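Local coordinates for KaiC domain-containing protein (Pyrococcus horikoshii, PDB 2ZTS) that binds ADP and magnesium and is probably an ATP-binding P-loop protein of the KaiC-like family, its cellular role not established, at residues C[97-108]-C[126-134]; C[136-145]-C[168-179]. All blocks are in the same frame, centred on the assembly; numbering follows the deposited sequence.

Contact 1: residues C[97-108]-C[126-134]; sequences VDGVSSVVGLPS and YIYRVVKAI
Val97, the last residue of strand 94-97, sets its CG1 methyl at the edge of the Tyr126 ring, 4.0 Å from Tyr126 CD1, and turns its other methyl tip to tip with Val130 CG1. The chain then swings away from the helix through Asp98, whose OD1 accepts from the backbone N of Ser101 in an Asx motif, and returns at Val103. There the backbone N donates a bent bond to Tyr126 OH (3.1 Å, 136° at the hydrogen), while Val103 CG2 meets Val130 CG2 head-on at 4.1 Å. A type II turn from Val103 to Leu106 follows, with Gly105 at positive phi. Both the carbonyl and the side chain of Leu106 meet the helix. Leu106 O takes the proton of Tyr126 OH at 2.6 Å, the donor lying in the carbonyl plane, and this oxygen also sits in the plane of the ring; the phenol hydroxyl thus accepts from one end of the turn and donates to the other. The Leu106 side chain rides over Ala133, CD2 lying 3.8 Å from Ala133 CB, and CD1 touches Val130 CG2. Arg129, extended from CG to NE with CG opposite the backbone N (chi1 172°), runs past Leu106 in the reverse direction, one guanidinium face over Leu106 CB. Arg129 NH2 donates a hydrogen bond to Pro107 O at 2.9 Å, in the guanidinium plane but above the plane of the carbonyl. Such a loop, leaving an outermost strand of the sheet and folding over the flank of the helix that leads into the next strand, is a surface connection of the alpha/beta P-loop NTPase fold.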
# COMPACT_ATOMS: atom_id res chain seq x y z
N VAL C 97 35.41 -12.09 -7.90
CA VAL C 97 35.58 -11.09 -6.86
C VAL C 97 34.44 -11.20 -5.86
O VAL C 97 33.28 -10.82 -6.16
CB VAL C 97 35.52 -9.70 -7.47
CG1 VAL C 97 35.62 -8.67 -6.39
CG2 VAL C 97 36.62 -9.49 -8.57
N ASP C 98 34.77 -11.63 -4.64
CA ASP C 98 33.72 -11.86 -3.64
C ASP C 98 33.67 -10.91 -2.41
O ASP C 98 33.02 -11.23 -1.42
CB ASP C 98 33.66 -13.37 -3.30
CG ASP C 98 34.84 -13.85 -2.46
OD1 ASP C 98 35.76 -13.05 -2.16
OD2 ASP C 98 34.90 -15.02 -2.05
N GLY C 99 34.45 -9.84 -2.32
CA GLY C 99 35.79 -9.89 -1.77
C GLY C 99 35.44 -9.78 -0.27
O GLY C 99 35.07 -8.67 0.25
N VAL C 100 35.52 -10.89 0.49
CA VAL C 100 36.70 -11.55 1.13
C VAL C 100 38.04 -12.00 0.51
O VAL C 100 39.09 -11.53 0.95
CB VAL C 100 36.10 -12.76 1.97
CG1 VAL C 100 37.15 -13.64 2.61
CG2 VAL C 100 35.25 -12.19 3.10
N SER C 101 38.05 -12.97 -0.38
CA SER C 101 39.33 -13.35 -0.97
C SER C 101 39.66 -12.42 -2.18
O SER C 101 38.86 -12.25 -3.13
CB SER C 101 39.35 -14.84 -1.31
OG SER C 101 38.42 -15.13 -2.35
N SER C 102 40.81 -11.76 -2.08
CA SER C 102 41.44 -11.11 -3.23
C SER C 102 41.66 -12.12 -4.37
O SER C 102 42.05 -13.23 -4.14
CB SER C 102 42.81 -10.55 -2.85
OG SER C 102 42.68 -9.21 -2.52
N VAL C 103 41.47 -11.66 -5.59
CA VAL C 103 41.85 -12.45 -6.76
C VAL C 103 43.33 -12.75 -6.67
O VAL C 103 44.12 -11.89 -6.32
CB VAL C 103 41.57 -11.70 -8.10
CG1 VAL C 103 41.98 -12.56 -9.32
CG2 VAL C 103 40.06 -11.27 -8.19
N VAL C 104 43.67 -13.98 -6.98
CA VAL C 104 45.06 -14.43 -6.97
C VAL C 104 45.86 -13.59 -7.97
O VAL C 104 45.47 -13.37 -9.11
CB VAL C 104 45.14 -15.99 -7.19
CG1 VAL C 104 46.62 -16.47 -7.37
CG2 VAL C 104 44.48 -16.72 -5.99
N GLY C 105 46.96 -13.01 -7.49
CA GLY C 105 47.83 -12.20 -8.32
C GLY C 105 47.46 -10.74 -8.30
O GLY C 105 48.13 -9.95 -8.96
N LEU C 106 46.40 -10.38 -7.55
CA LEU C 106 45.88 -9.04 -7.44
C LEU C 106 45.53 -8.73 -5.99
O LEU C 106 44.38 -8.44 -5.69
CB LEU C 106 44.66 -8.87 -8.40
CG LEU C 106 44.91 -9.07 -9.91
CD1 LEU C 106 43.61 -9.09 -10.72
CD2 LEU C 106 45.93 -8.01 -10.48
N PRO C 107 46.52 -8.79 -5.09
CA PRO C 107 46.29 -8.51 -3.65
C PRO C 107 45.86 -7.11 -3.21
O PRO C 107 46.20 -6.15 -3.87
CB PRO C 107 47.66 -8.84 -3.00
CG PRO C 107 48.66 -8.76 -4.10
CD PRO C 107 47.92 -9.20 -5.36
N SER C 108 45.19 -7.03 -2.05
CA SER C 108 44.66 -5.80 -1.42
C SER C 108 43.92 -4.90 -2.40
O SER C 108 42.87 -5.29 -2.92
CB SER C 108 45.77 -5.03 -0.70
OG SER C 108 45.27 -3.82 -0.14
N TYR C 126 38.35 -1.67 -6.90
CA TYR C 126 38.88 -3.04 -7.06
C TYR C 126 38.29 -3.77 -8.29
O TYR C 126 38.99 -4.48 -8.99
CB TYR C 126 38.77 -3.86 -5.77
CG TYR C 126 39.54 -5.13 -5.85
CD1 TYR C 126 38.88 -6.39 -5.89
CD2 TYR C 126 40.95 -5.10 -5.94
CE1 TYR C 126 39.60 -7.57 -6.00
CE2 TYR C 126 41.69 -6.28 -6.06
CZ TYR C 126 41.05 -7.50 -6.07
OH TYR C 126 41.84 -8.63 -6.21
N ILE C 127 37.00 -3.59 -8.57
CA ILE C 127 36.43 -4.16 -9.79
C ILE C 127 37.09 -3.55 -11.02
O ILE C 127 37.36 -4.23 -11.99
CB ILE C 127 34.94 -3.87 -9.89
CG1 ILE C 127 34.18 -4.51 -8.71
CG2 ILE C 127 34.44 -4.35 -11.23
CD1 ILE C 127 32.83 -3.89 -8.45
N TYR C 128 37.31 -2.24 -11.01
CA TYR C 128 37.95 -1.58 -12.13
C TYR C 128 39.39 -2.18 -12.34
O TYR C 128 39.77 -2.61 -13.43
CB TYR C 128 37.97 -0.07 -11.87
CG TYR C 128 38.69 0.74 -12.91
CD1 TYR C 128 40.04 1.02 -12.75
CD2 TYR C 128 38.03 1.22 -14.03
CE1 TYR C 128 40.71 1.72 -13.70
CE2 TYR C 128 38.70 1.96 -15.00
CZ TYR C 128 40.05 2.21 -14.81
OH TYR C 128 40.77 2.93 -15.72
N ARG C 129 40.14 -2.28 -11.27
CA ARG C 129 41.50 -2.86 -11.32
C ARG C 129 41.48 -4.24 -11.89
O ARG C 129 42.31 -4.59 -12.72
CB ARG C 129 42.12 -2.86 -9.93
CG ARG C 129 43.43 -3.62 -9.88
CD ARG C 129 44.04 -3.67 -8.49
NE ARG C 129 45.30 -4.40 -8.55
CZ ARG C 129 45.94 -4.88 -7.50
NH1 ARG C 129 47.09 -5.54 -7.67
NH2 ARG C 129 45.45 -4.71 -6.29
N VAL C 130 40.53 -5.06 -11.48
CA VAL C 130 40.52 -6.45 -11.92
C VAL C 130 40.04 -6.57 -13.39
O VAL C 130 40.56 -7.41 -14.17
CB VAL C 130 39.62 -7.32 -10.99
CG1 VAL C 130 39.44 -8.74 -11.55
CG2 VAL C 130 40.21 -7.39 -9.63
N VAL C 131 39.05 -5.74 -13.77
CA VAL C 131 38.62 -5.71 -15.17
C VAL C 131 39.83 -5.39 -16.06
O VAL C 131 40.05 -6.06 -17.07
CB VAL C 131 37.46 -4.71 -15.38
CG1 VAL C 131 37.34 -4.25 -16.88
CG2 VAL C 131 36.14 -5.36 -14.94
N LYS C 132 40.59 -4.39 -15.66
CA LYS C 132 41.75 -3.91 -16.44
C LYS C 132 42.92 -4.93 -16.49
O LYS C 132 43.46 -5.21 -17.56
CB LYS C 132 42.19 -2.55 -15.89
CG LYS C 132 41.20 -1.37 -16.18
CD LYS C 132 40.84 -1.30 -17.70
CE LYS C 132 40.42 0.11 -18.18
NZ LYS C 132 39.76 0.02 -19.52
N ALA C 133 43.22 -5.55 -15.35
CA ALA C 133 44.25 -6.60 -15.25
C ALA C 133 44.02 -7.82 -16.12
O ALA C 133 44.97 -8.34 -16.68
CB ALA C 133 44.43 -7.03 -13.78
N ILE C 134 42.79 -8.31 -16.28
CA ILE C 134 42.61 -9.43 -17.19
C ILE C 134 42.10 -9.01 -18.57
O ILE C 134 41.85 -9.87 -19.37
CB ILE C 134 41.72 -10.53 -16.57
CG1 ILE C 134 40.24 -10.07 -16.44
CG2 ILE C 134 42.27 -10.94 -15.18
CD1 ILE C 134 39.33 -11.20 -16.09

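Contact 2: residues C[136-145]-C[168-179]; sequences AKRLVIDSIP and LLEMGVTTILTT
Leu139 and Thr175 sit side by side in a parallel strand pair, 138-142 with 174-179, whose axes pass 4.7 Å apart. Backbone bonds run along the whole pair: Thr174 N to Lys137 O and Leu139 N to Thr174 O come in tilted from the carbonyl planes, whereas Ile176 N to Leu139 O, at 3.0 Å, lies almost in line with the carbonyl. Beyond the strand end, Ile144 N donates to Thr178 O at 2.9 Å, joining the first turn of helix 144-149 to the neighbouring strand. A water bridges Lys137 O and Thr174 OG1, which also hydrogen-bonds Gly30 N.

With helices 144-149 and 157-171 in the connection from one strand to the next, this is a beta-alpha-beta crossover in the central sheet of a P-loop NTPase, and Asp142, which belongs to the magnesium site, ends the first strand, consistent with a Walker B aspartate.

Among side-chain polar contacts, Thr178 OG1 donates to Asp142 OD2 at 2.6 Å on the anti side of the carboxylate; OG1 stands between the backbone N and the carbonyl carbon (chi1 69°), which turns it to the aspartate. Asp142 OD1 is hydrogen-bonded to Thr44 OG1. A valine in place of Thr178 would probably leave OD2 without this donor and the carboxylate freer to turn.

The apolar contacts gather round Leu139: CD2 presses on Met171 CE, a selenomethionine methyl, at 3.5 Å and crosses Leu168, while Val173 CG2 packs on CB. Farther along the same face, Leu177 CD2 lies 3.8 Å from Ile141 CB.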
# COMPACT_ATOMS: atom_id res chain seq x y z
N ALA C 136 39.18 -7.76 -19.26
CA ALA C 136 37.85 -8.36 -19.27
C ALA C 136 37.03 -7.71 -20.38
O ALA C 136 37.09 -6.52 -20.58
CB ALA C 136 37.18 -8.12 -17.90
N LYS C 137 36.29 -8.50 -21.13
CA LYS C 137 35.26 -7.94 -21.97
C LYS C 137 33.85 -8.15 -21.34
O LYS C 137 32.88 -7.59 -21.84
CB LYS C 137 35.37 -8.51 -23.40
CG LYS C 137 36.57 -7.99 -24.22
CD LYS C 137 36.99 -9.01 -25.26
CE LYS C 137 37.75 -8.42 -26.49
NZ LYS C 137 37.36 -9.20 -27.74
N ARG C 138 33.74 -8.93 -20.26
CA ARG C 138 32.46 -9.30 -19.67
C ARG C 138 32.50 -9.07 -18.17
O ARG C 138 33.54 -9.27 -17.53
CB ARG C 138 32.17 -10.75 -19.98
CG ARG C 138 31.70 -11.02 -21.37
CD ARG C 138 31.30 -12.46 -21.62
NE ARG C 138 31.34 -12.70 -23.06
CZ ARG C 138 30.48 -13.40 -23.76
NH1 ARG C 138 29.47 -14.02 -23.20
NH2 ARG C 138 30.63 -13.51 -25.09
N LEU C 139 31.41 -8.62 -17.59
CA LEU C 139 31.35 -8.29 -16.16
C LEU C 139 29.97 -8.66 -15.59
O LEU C 139 28.98 -8.44 -16.25
CB LEU C 139 31.64 -6.80 -15.95
CG LEU C 139 31.49 -6.28 -14.50
CD1 LEU C 139 32.40 -6.97 -13.50
CD2 LEU C 139 31.71 -4.74 -14.49
N VAL C 140 29.93 -9.21 -14.40
CA VAL C 140 28.67 -9.51 -13.69
C VAL C 140 28.79 -8.94 -12.28
O VAL C 140 29.83 -9.08 -11.67
CB VAL C 140 28.42 -11.02 -13.60
CG1 VAL C 140 27.39 -11.36 -12.55
CG2 VAL C 140 28.00 -11.57 -14.94
N ILE C 141 27.74 -8.28 -11.80
CA ILE C 141 27.60 -7.91 -10.41
C ILE C 141 26.32 -8.57 -9.94
O ILE C 141 25.22 -8.17 -10.31
CB ILE C 141 27.59 -6.38 -10.22
CG1 ILE C 141 28.89 -5.77 -10.85
CG2 ILE C 141 27.41 -6.02 -8.73
CD1 ILE C 141 29.13 -4.29 -10.58
N ASP C 142 26.51 -9.63 -9.19
CA ASP C 142 25.45 -10.37 -8.55
C ASP C 142 25.59 -10.09 -7.08
O ASP C 142 26.39 -10.70 -6.46
CB ASP C 142 25.65 -11.85 -8.85
CG ASP C 142 24.45 -12.68 -8.53
OD1 ASP C 142 24.65 -13.93 -8.40
OD2 ASP C 142 23.28 -12.19 -8.47
N SER C 143 24.83 -9.18 -6.48
CA SER C 143 23.66 -8.56 -7.03
C SER C 143 23.60 -7.18 -6.42
O SER C 143 24.31 -6.87 -5.44
CB SER C 143 22.44 -9.35 -6.56
OG SER C 143 22.22 -9.11 -5.16
N ILE C 144 22.77 -6.32 -7.01
CA ILE C 144 22.52 -5.03 -6.41
C ILE C 144 21.92 -5.08 -4.98
O ILE C 144 22.34 -4.34 -4.12
CB ILE C 144 21.69 -4.16 -7.38
CG1 ILE C 144 22.59 -3.76 -8.57
CG2 ILE C 144 21.15 -2.94 -6.72
CD1 ILE C 144 21.77 -3.19 -9.67
N PRO C 145 20.92 -5.89 -4.71
CA PRO C 145 20.44 -5.99 -3.30
C PRO C 145 21.55 -6.46 -2.34
O PRO C 145 21.52 -6.04 -1.22
CB PRO C 145 19.34 -7.04 -3.37
CG PRO C 145 18.91 -7.08 -4.78
CD PRO C 145 20.12 -6.71 -5.63
N LEU C 168 31.05 1.98 -14.93
CA LEU C 168 30.64 1.16 -16.08
C LEU C 168 30.86 1.84 -17.45
O LEU C 168 31.37 1.23 -18.37
CB LEU C 168 29.17 0.68 -15.98
CG LEU C 168 28.85 -0.23 -14.79
CD1 LEU C 168 27.33 -0.46 -14.56
CD2 LEU C 168 29.64 -1.60 -14.92
N LEU C 169 30.44 3.09 -17.55
CA LEU C 169 30.59 3.89 -18.75
C LEU C 169 32.10 4.02 -19.11
O LEU C 169 32.49 3.87 -20.26
CB LEU C 169 29.93 5.29 -18.51
CG LEU C 169 28.45 5.56 -18.91
CD1 LEU C 169 27.54 4.34 -18.73
CD2 LEU C 169 27.82 6.81 -18.19
N GLU C 170 32.93 4.23 -18.10
CA GLU C 170 34.38 4.38 -18.31
C GLU C 170 34.99 3.10 -18.80
O GLU C 170 35.82 3.13 -19.71
CB GLU C 170 35.08 4.73 -17.02
CG GLU C 170 35.74 6.08 -16.98
CD GLU C 170 35.99 6.46 -15.55
OE1 GLU C 170 35.08 7.10 -14.92
OE2 GLU C 170 37.08 6.08 -15.04
N MSE C 171 34.58 1.97 -18.24
CA MSE C 171 35.20 0.70 -18.58
C MSE C 171 34.71 0.20 -19.92
O MSE C 171 35.42 -0.54 -20.60
CB MSE C 171 34.92 -0.34 -17.53
CG MSE C 171 35.69 -0.12 -16.27
SE MSE C 171 35.35 -1.56 -14.90
CE MSE C 171 33.35 -1.69 -14.93
N GLY C 172 33.51 0.58 -20.33
CA GLY C 172 32.99 0.09 -21.59
C GLY C 172 32.92 -1.42 -21.77
O GLY C 172 33.05 -1.87 -22.90
N VAL C 173 32.73 -2.21 -20.69
CA VAL C 173 32.56 -3.68 -20.86
C VAL C 173 31.08 -4.05 -21.01
O VAL C 173 30.22 -3.23 -20.92
CB VAL C 173 33.26 -4.53 -19.77
CG1 VAL C 173 34.78 -4.30 -19.85
CG2 VAL C 173 32.75 -4.23 -18.34
N THR C 174 30.79 -5.27 -21.37
CA THR C 174 29.41 -5.67 -21.52
C THR C 174 29.07 -6.32 -20.21
O THR C 174 29.71 -7.27 -19.84
CB THR C 174 29.28 -6.68 -22.62
OG1 THR C 174 29.67 -6.12 -23.89
CG2 THR C 174 27.79 -7.12 -22.76
N THR C 175 28.08 -5.77 -19.51
CA THR C 175 27.80 -6.07 -18.12
C THR C 175 26.38 -6.58 -17.88
O THR C 175 25.44 -5.99 -18.46
CB THR C 175 27.96 -4.78 -17.34
OG1 THR C 175 29.30 -4.29 -17.53
CG2 THR C 175 27.82 -5.00 -15.78
N ILE C 176 26.22 -7.63 -17.05
CA ILE C 176 24.94 -7.99 -16.41
C ILE C 176 24.96 -7.62 -14.90
O ILE C 176 25.88 -7.98 -14.15
CB ILE C 176 24.62 -9.46 -16.59
CG1 ILE C 176 24.40 -9.76 -18.07
CG2 ILE C 176 23.36 -9.89 -15.76
CD1 ILE C 176 24.40 -11.26 -18.43
N LEU C 177 23.95 -6.88 -14.48
CA LEU C 177 23.68 -6.57 -13.08
C LEU C 177 22.40 -7.28 -12.73
O LEU C 177 21.44 -7.25 -13.51
CB LEU C 177 23.42 -5.06 -12.86
CG LEU C 177 24.42 -4.08 -13.46
CD1 LEU C 177 23.93 -2.66 -13.39
CD2 LEU C 177 25.74 -4.20 -12.71
N THR C 178 22.37 -7.91 -11.57
CA THR C 178 21.18 -8.64 -11.16
C THR C 178 20.49 -7.90 -10.05
O THR C 178 21.17 -7.27 -9.22
CB THR C 178 21.51 -10.05 -10.70
OG1 THR C 178 22.23 -10.02 -9.47
CG2 THR C 178 22.47 -10.72 -11.71
N THR C 179 19.16 -7.95 -10.06
CA THR C 179 18.37 -7.46 -8.95
C THR C 179 17.14 -8.35 -8.75
O THR C 179 16.83 -9.19 -9.60
CB THR C 179 18.04 -5.99 -9.14
OG1 THR C 179 17.42 -5.47 -7.95
CG2 THR C 179 16.99 -5.80 -10.19
O HOH W 1 32.27 -6.44 -24.16

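Overall arrangement
Contact 1 closes before contact 2 opens, and strand 138-142 follows helix 120-134 after a short turn, so the two follow one another along the chain, their centres about 15 Å apart. In that turn Val131 O probably accepts a hydrogen bond from Ala136 N at 2.9 Å. On the helix side turned from the 97-108 loop, Val131 CB packs on Met171 SE at 3.8 Å, and Tyr128 also lies against Met171. Contact 2 borders the nucleotide site: the Asp142 side chain is about 4 Å from a bound magnesium ion, too far for direct ligation, and the Thr178 side chain about 4 Å from that of ADP-binding Lys43. Contact 1 stays on the surface, Val97 being about 10 Å from Asp142, side chain to side chain.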